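DNA ligase (PDB 3QWU) probably catalyses ATP-dependent joining of nucleic acid strands, and binds adenosine and calcium. Local coordinates at residues 236-248 and 281-295. Residues are numbered along the deposited sequence; the frame is centred on the assembly and turned at random.
Sequences NLMDIKTNAKNML and LGRAFIDGLFQAIEQ. With CA (calcium ion), chain D.
Gln295 OE1 is shared by Lys245 NZ, through a weak bond of 3.0 Å, and by the backbone N of Tyr303, whose carbonyl oxygen in turn accepts from Lys245 NZ. The lysine chain, extended beyond CG, lays CG on Ala292 CB (3.7 Å) before meeting the glutamine at about a right angle. The rest illustrates how near-parallel helices, crossing at -24° with axes 7.6 Å apart, pack closely where one presents small residues. Ala284 and Gly288 face 236-248 here: Ala244 CB lies 3.3 Å from Gly288 C, a CB on Gly288 would run into Ala244 CB and Lys241 O, and Lys241 CA approaches Ala284 O in a CA-H...O contact. Lys241 is a knob among Ala284, Asp287, Gly288 and Gln291; its chain, bent at chi2 (110°), runs past Gly288 and brings CE to 3.2 Å from Gln291 OE1. With this chain cut back to an alanine, a gap would probably open between Gly288 and Gln291, and Asp287 would keep Arg283 but lose its second positive neighbour. Among the buried side chains, chi1 of -62° turns Ile240 CG2 over one face of the Phe285 ring, 3.6 Å from its centroid, while Met247 CE meets the ring edge. Asp239 OD1 binds calcium with Asp82, Glu143 and two waters. Helix 254-269 packs on Leu281 and Phe285, helix 353-363 on Met247 and Leu289, and Phe285 also meets Phe285 of the second subunit.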
loop_
_atom_site.group_PDB
_atom_site.type_symbol
_atom_site.label_atom_id
_atom_site.label_comp_id
_atom_site.label_asym_id
_atom_site.label_seq_id
_atom_site.Cartn_x
_atom_site.Cartn_y
_atom_site.Cartn_z
ATOM N N ASN A 236 2.567 10.893 -12.306
ATOM C CA ASN A 236 2.672 9.921 -11.244
ATOM C C ASN A 236 2.474 10.565 -9.876
ATOM O O ASN A 236 1.662 10.105 -9.092
ATOM C CB ASN A 236 4.042 9.187 -11.295
ATOM C CG ASN A 236 4.096 8.146 -12.379
ATOM O OD1 ASN A 236 3.161 7.338 -12.516
ATOM N ND2 ASN A 236 5.198 8.096 -13.122
ATOM N N LEU A 237 3.166 11.680 -9.637
ATOM C CA LEU A 237 2.954 12.441 -8.428
ATOM C C LEU A 237 1.456 12.836 -8.205
ATOM O O LEU A 237 0.897 12.594 -7.147
ATOM C CB LEU A 237 3.846 13.670 -8.426
ATOM C CG LEU A 237 5.312 13.361 -8.213
ATOM C CD1 LEU A 237 6.155 14.589 -8.571
ATOM C CD2 LEU A 237 5.554 12.868 -6.792
ATOM N N MET A 238 0.847 13.438 -9.220
ATOM C CA MET A 238 -0.515 13.931 -9.152
ATOM C C MET A 238 -1.481 12.755 -8.869
ATOM O O MET A 238 -2.460 12.924 -8.178
ATOM C CB MET A 238 -0.924 14.561 -10.489
ATOM C CG MET A 238 -0.960 16.033 -10.622
ATOM S SD MET A 238 -1.557 17.068 -9.214
ATOM C CE MET A 238 0.052 17.337 -8.389
ATOM N N ASP A 239 -1.221 11.589 -9.438
ATOM C CA ASP A 239 -2.054 10.434 -9.093
ATOM C C ASP A 239 -1.987 10.152 -7.614
ATOM O O ASP A 239 -3.033 9.908 -7.017
ATOM C CB ASP A 239 -1.708 9.170 -9.854
ATOM C CG ASP A 239 -2.134 9.245 -11.304
ATOM O OD1 ASP A 239 -2.957 10.110 -11.668
ATOM O OD2 ASP A 239 -1.630 8.428 -12.075
ATOM N N ILE A 240 -0.793 10.220 -7.010
ATOM C CA ILE A 240 -0.708 9.880 -5.609
ATOM C C ILE A 240 -1.542 10.891 -4.845
ATOM O O ILE A 240 -2.407 10.524 -4.073
ATOM C CB ILE A 240 0.743 9.802 -5.119
ATOM C CG1 ILE A 240 1.470 8.720 -5.878
ATOM C CG2 ILE A 240 0.750 9.484 -3.657
ATOM C CD1 ILE A 240 2.906 8.543 -5.500
ATOM N N LYS A 241 -1.349 12.166 -5.149
ATOM C CA LYS A 241 -2.073 13.247 -4.456
ATOM C C LYS A 241 -3.572 13.225 -4.605
ATOM O O LYS A 241 -4.298 13.372 -3.609
ATOM C CB LYS A 241 -1.574 14.607 -4.934
ATOM C CG LYS A 241 -2.442 15.830 -4.550
ATOM C CD LYS A 241 -1.809 16.750 -3.531
ATOM C CE LYS A 241 -2.672 17.990 -3.229
ATOM N NZ LYS A 241 -1.818 19.273 -3.248
ATOM N N THR A 242 -4.065 13.082 -5.833
ATOM C CA THR A 242 -5.499 13.144 -6.025
ATOM C C THR A 242 -6.153 11.881 -5.560
ATOM O O THR A 242 -7.335 11.845 -5.477
ATOM C CB THR A 242 -5.887 13.366 -7.489
ATOM O OG1 THR A 242 -5.346 12.303 -8.222
ATOM C CG2 THR A 242 -5.301 14.701 -8.032
ATOM N N ASN A 243 -5.400 10.835 -5.255
ATOM C CA ASN A 243 -5.999 9.610 -4.724
ATOM C C ASN A 243 -5.962 9.477 -3.203
ATOM O O ASN A 243 -6.219 8.395 -2.665
ATOM C CB ASN A 243 -5.312 8.411 -5.338
ATOM C CG ASN A 243 -6.082 7.888 -6.481
ATOM O OD1 ASN A 243 -6.858 6.914 -6.322
ATOM N ND2 ASN A 243 -5.970 8.570 -7.649
ATOM N N ALA A 244 -5.596 10.552 -2.513
ATOM C CA ALA A 244 -5.533 10.519 -1.047
ATOM C C ALA A 244 -6.863 10.059 -0.425
ATOM O O ALA A 244 -6.859 9.213 0.430
ATOM C CB ALA A 244 -5.153 11.883 -0.494
ATOM N N LYS A 245 -7.985 10.649 -0.843
ATOM C CA LYS A 245 -9.292 10.390 -0.219
ATOM C C LYS A 245 -9.724 8.941 -0.423
ATOM O O LYS A 245 -10.587 8.402 0.283
ATOM C CB LYS A 245 -10.329 11.362 -0.765
ATOM C CG LYS A 245 -10.084 12.776 -0.258
ATOM C CD LYS A 245 -10.922 13.824 -0.952
ATOM C CE LYS A 245 -10.793 15.222 -0.344
ATOM N NZ LYS A 245 -11.794 16.140 -0.951
ATOM N N ASN A 246 -8.987 8.307 -1.327
ATOM C CA ASN A 246 -9.295 7.045 -1.944
ATOM C C ASN A 246 -8.455 5.966 -1.378
ATOM O O ASN A 246 -8.512 4.853 -1.854
ATOM C CB ASN A 246 -8.902 7.179 -3.434
ATOM C CG ASN A 246 -9.899 6.594 -4.341
ATOM O OD1 ASN A 246 -10.199 7.201 -5.387
ATOM N ND2 ASN A 246 -10.478 5.431 -3.953
ATOM N N MET A 247 -7.643 6.298 -0.377
ATOM C CA MET A 247 -6.566 5.403 0.092
ATOM C C MET A 247 -6.984 4.093 0.724
ATOM O O MET A 247 -6.140 3.232 0.871
ATOM C CB MET A 247 -5.640 6.098 1.086
ATOM C CG MET A 247 -4.374 6.564 0.484
ATOM S SD MET A 247 -3.321 7.352 1.709
ATOM C CE MET A 247 -2.434 8.454 0.562
ATOM N N LEU A 248 -8.228 3.949 1.162
ATOM C CA LEU A 248 -8.600 2.710 1.835
ATOM C C LEU A 248 -8.948 1.669 0.765
ATOM O O LEU A 248 -8.793 0.476 0.978
ATOM C CB LEU A 248 -9.723 2.947 2.858
ATOM C CG LEU A 248 -9.394 3.937 4.007
ATOM C CD1 LEU A 248 -10.569 4.099 4.961
ATOM C CD2 LEU A 248 -8.149 3.520 4.790
ATOM N N LEU A 281 7.446 14.083 -3.670
ATOM C CA LEU A 281 6.780 12.825 -3.288
ATOM C C LEU A 281 6.077 12.932 -1.879
ATOM O O LEU A 281 4.964 12.476 -1.715
ATOM C CB LEU A 281 7.710 11.594 -3.441
ATOM C CG LEU A 281 7.075 10.271 -2.924
ATOM C CD1 LEU A 281 5.783 9.871 -3.662
ATOM C CD2 LEU A 281 8.092 9.110 -2.910
ATOM N N GLY A 282 6.736 13.563 -0.906
ATOM C CA GLY A 282 6.200 13.841 0.412
ATOM C C GLY A 282 4.923 14.669 0.361
ATOM O O GLY A 282 3.921 14.370 1.025
ATOM N N ARG A 283 4.950 15.728 -0.441
ATOM C CA ARG A 283 3.763 16.575 -0.639
ATOM C C ARG A 283 2.655 15.859 -1.281
ATOM O O ARG A 283 1.533 16.075 -0.968
ATOM C CB ARG A 283 4.109 17.807 -1.478
ATOM C CG ARG A 283 4.836 18.830 -0.652
ATOM C CD ARG A 283 5.073 20.103 -1.429
ATOM N NE ARG A 283 5.613 21.117 -0.529
ATOM C CZ ARG A 283 4.903 21.805 0.366
ATOM N NH1 ARG A 283 3.570 21.630 0.508
ATOM N NH2 ARG A 283 5.542 22.685 1.144
ATOM N N ALA A 284 2.942 15.016 -2.234
ATOM C CA ALA A 284 1.895 14.281 -2.835
ATOM C C ALA A 284 1.120 13.492 -1.756
ATOM O O ALA A 284 -0.086 13.577 -1.730
ATOM C CB ALA A 284 2.440 13.399 -3.896
ATOM N N PHE A 285 1.783 12.750 -0.866
ATOM C CA PHE A 285 1.056 12.007 0.158
ATOM C C PHE A 285 0.521 12.923 1.234
ATOM O O PHE A 285 -0.621 12.821 1.652
ATOM C CB PHE A 285 1.938 11.004 0.862
ATOM C CG PHE A 285 2.259 9.774 0.053
ATOM C CD1 PHE A 285 1.301 8.788 -0.158
ATOM C CD2 PHE A 285 3.509 9.567 -0.431
ATOM C CE1 PHE A 285 1.592 7.660 -0.861
ATOM C CE2 PHE A 285 3.773 8.439 -1.170
ATOM C CZ PHE A 285 2.808 7.481 -1.349
ATOM N N ILE A 286 1.354 13.809 1.728
ATOM C CA ILE A 286 0.968 14.570 2.879
ATOM C C ILE A 286 -0.113 15.600 2.539
ATOM O O ILE A 286 -1.091 15.727 3.277
ATOM C CB ILE A 286 2.156 15.286 3.502
ATOM C CG1 ILE A 286 3.157 14.262 4.065
ATOM C CG2 ILE A 286 1.639 16.239 4.574
ATOM C CD1 ILE A 286 4.478 14.857 4.686
ATOM N N ASP A 287 0.041 16.369 1.470
ATOM C CA ASP A 287 -0.982 17.401 1.228
ATOM C C ASP A 287 -2.335 16.881 0.779
ATOM O O ASP A 287 -3.349 17.482 1.110
ATOM C CB ASP A 287 -0.501 18.441 0.264
ATOM C CG ASP A 287 0.602 19.232 0.815
ATOM O OD1 ASP A 287 0.690 19.362 2.071
ATOM O OD2 ASP A 287 1.406 19.693 -0.002
ATOM N N GLY A 288 -2.393 15.756 0.090
ATOM C CA GLY A 288 -3.700 15.184 -0.257
ATOM C C GLY A 288 -4.473 14.741 0.964
ATOM O O GLY A 288 -5.647 14.942 1.066
ATOM N N LEU A 289 -3.772 14.163 1.910
ATOM C CA LEU A 289 -4.373 13.671 3.137
ATOM C C LEU A 289 -4.711 14.843 4.047
ATOM O O LEU A 289 -5.755 14.839 4.649
ATOM C CB LEU A 289 -3.422 12.647 3.824
ATOM C CG LEU A 289 -3.840 11.197 4.090
ATOM C CD1 LEU A 289 -5.079 10.683 3.301
ATOM C CD2 LEU A 289 -2.686 10.248 3.919
ATOM N N PHE A 290 -3.843 15.856 4.117
ATOM C CA PHE A 290 -4.113 17.062 4.934
ATOM C C PHE A 290 -5.380 17.732 4.478
ATOM O O PHE A 290 -6.185 18.146 5.280
ATOM C CB PHE A 290 -2.979 18.098 4.827
ATOM C CG PHE A 290 -2.735 18.824 6.062
ATOM C CD1 PHE A 290 -1.914 18.276 7.039
ATOM C CD2 PHE A 290 -3.324 20.047 6.293
ATOM C CE1 PHE A 290 -1.694 18.929 8.275
ATOM C CE2 PHE A 290 -3.106 20.749 7.517
ATOM C CZ PHE A 290 -2.289 20.180 8.504
ATOM N N GLN A 291 -5.555 17.848 3.166
ATOM C CA GLN A 291 -6.794 18.380 2.635
ATOM C C GLN A 291 -7.994 17.540 2.935
ATOM O O GLN A 291 -9.084 18.078 3.037
ATOM C CB GLN A 291 -6.729 18.471 1.124
ATOM C CG GLN A 291 -5.886 19.580 0.589
ATOM C CD GLN A 291 -5.629 19.388 -0.902
ATOM O OE1 GLN A 291 -4.599 19.804 -1.401
ATOM N NE2 GLN A 291 -6.573 18.757 -1.607
ATOM N N ALA A 292 -7.856 16.221 2.962
ATOM C CA ALA A 292 -8.999 15.409 3.326
ATOM C C ALA A 292 -9.347 15.596 4.834
ATOM O O ALA A 292 -10.532 15.577 5.181
ATOM C CB ALA A 292 -8.796 13.957 2.980
ATOM N N ILE A 293 -8.330 15.782 5.701
ATOM C CA ILE A 293 -8.567 16.157 7.099
ATOM C C ILE A 293 -9.191 17.539 7.278
ATOM O O ILE A 293 -10.106 17.719 8.098
ATOM C CB ILE A 293 -7.285 16.086 7.927
ATOM C CG1 ILE A 293 -6.916 14.615 8.168
ATOM C CG2 ILE A 293 -7.409 16.826 9.263
ATOM C CD1 ILE A 293 -5.426 14.405 8.262
ATOM N N GLU A 294 -8.683 18.542 6.558
ATOM C CA GLU A 294 -9.347 19.883 6.586
ATOM C C GLU A 294 -10.822 19.763 6.135
ATOM O O GLU A 294 -11.680 20.393 6.745
ATOM C CB GLU A 294 -8.625 20.931 5.724
ATOM C CG GLU A 294 -7.333 21.524 6.394
ATOM C CD GLU A 294 -6.368 22.129 5.366
ATOM O OE1 GLU A 294 -6.553 21.896 4.169
ATOM O OE2 GLU A 294 -5.426 22.839 5.743
ATOM N N GLN A 295 -11.095 18.979 5.084
ATOM C CA GLN A 295 -12.446 18.877 4.580
ATOM C C GLN A 295 -13.333 18.171 5.631
ATOM O O GLN A 295 -14.463 18.629 5.902
ATOM C CB GLN A 295 -12.493 18.168 3.243
ATOM C CG GLN A 295 -13.864 18.132 2.572
ATOM C CD GLN A 295 -13.968 17.164 1.370
ATOM O OE1 GLN A 295 -13.612 15.966 1.449
ATOM N NE2 GLN A 295 -14.493 17.681 0.261
HETATM CA CA CA D . -3.073 11.631 -13.700
HETATM O O HOH W 1 -2.081 9.682 -14.195
HETATM O O HOH W 2 -4.673 9.915 -13.819
#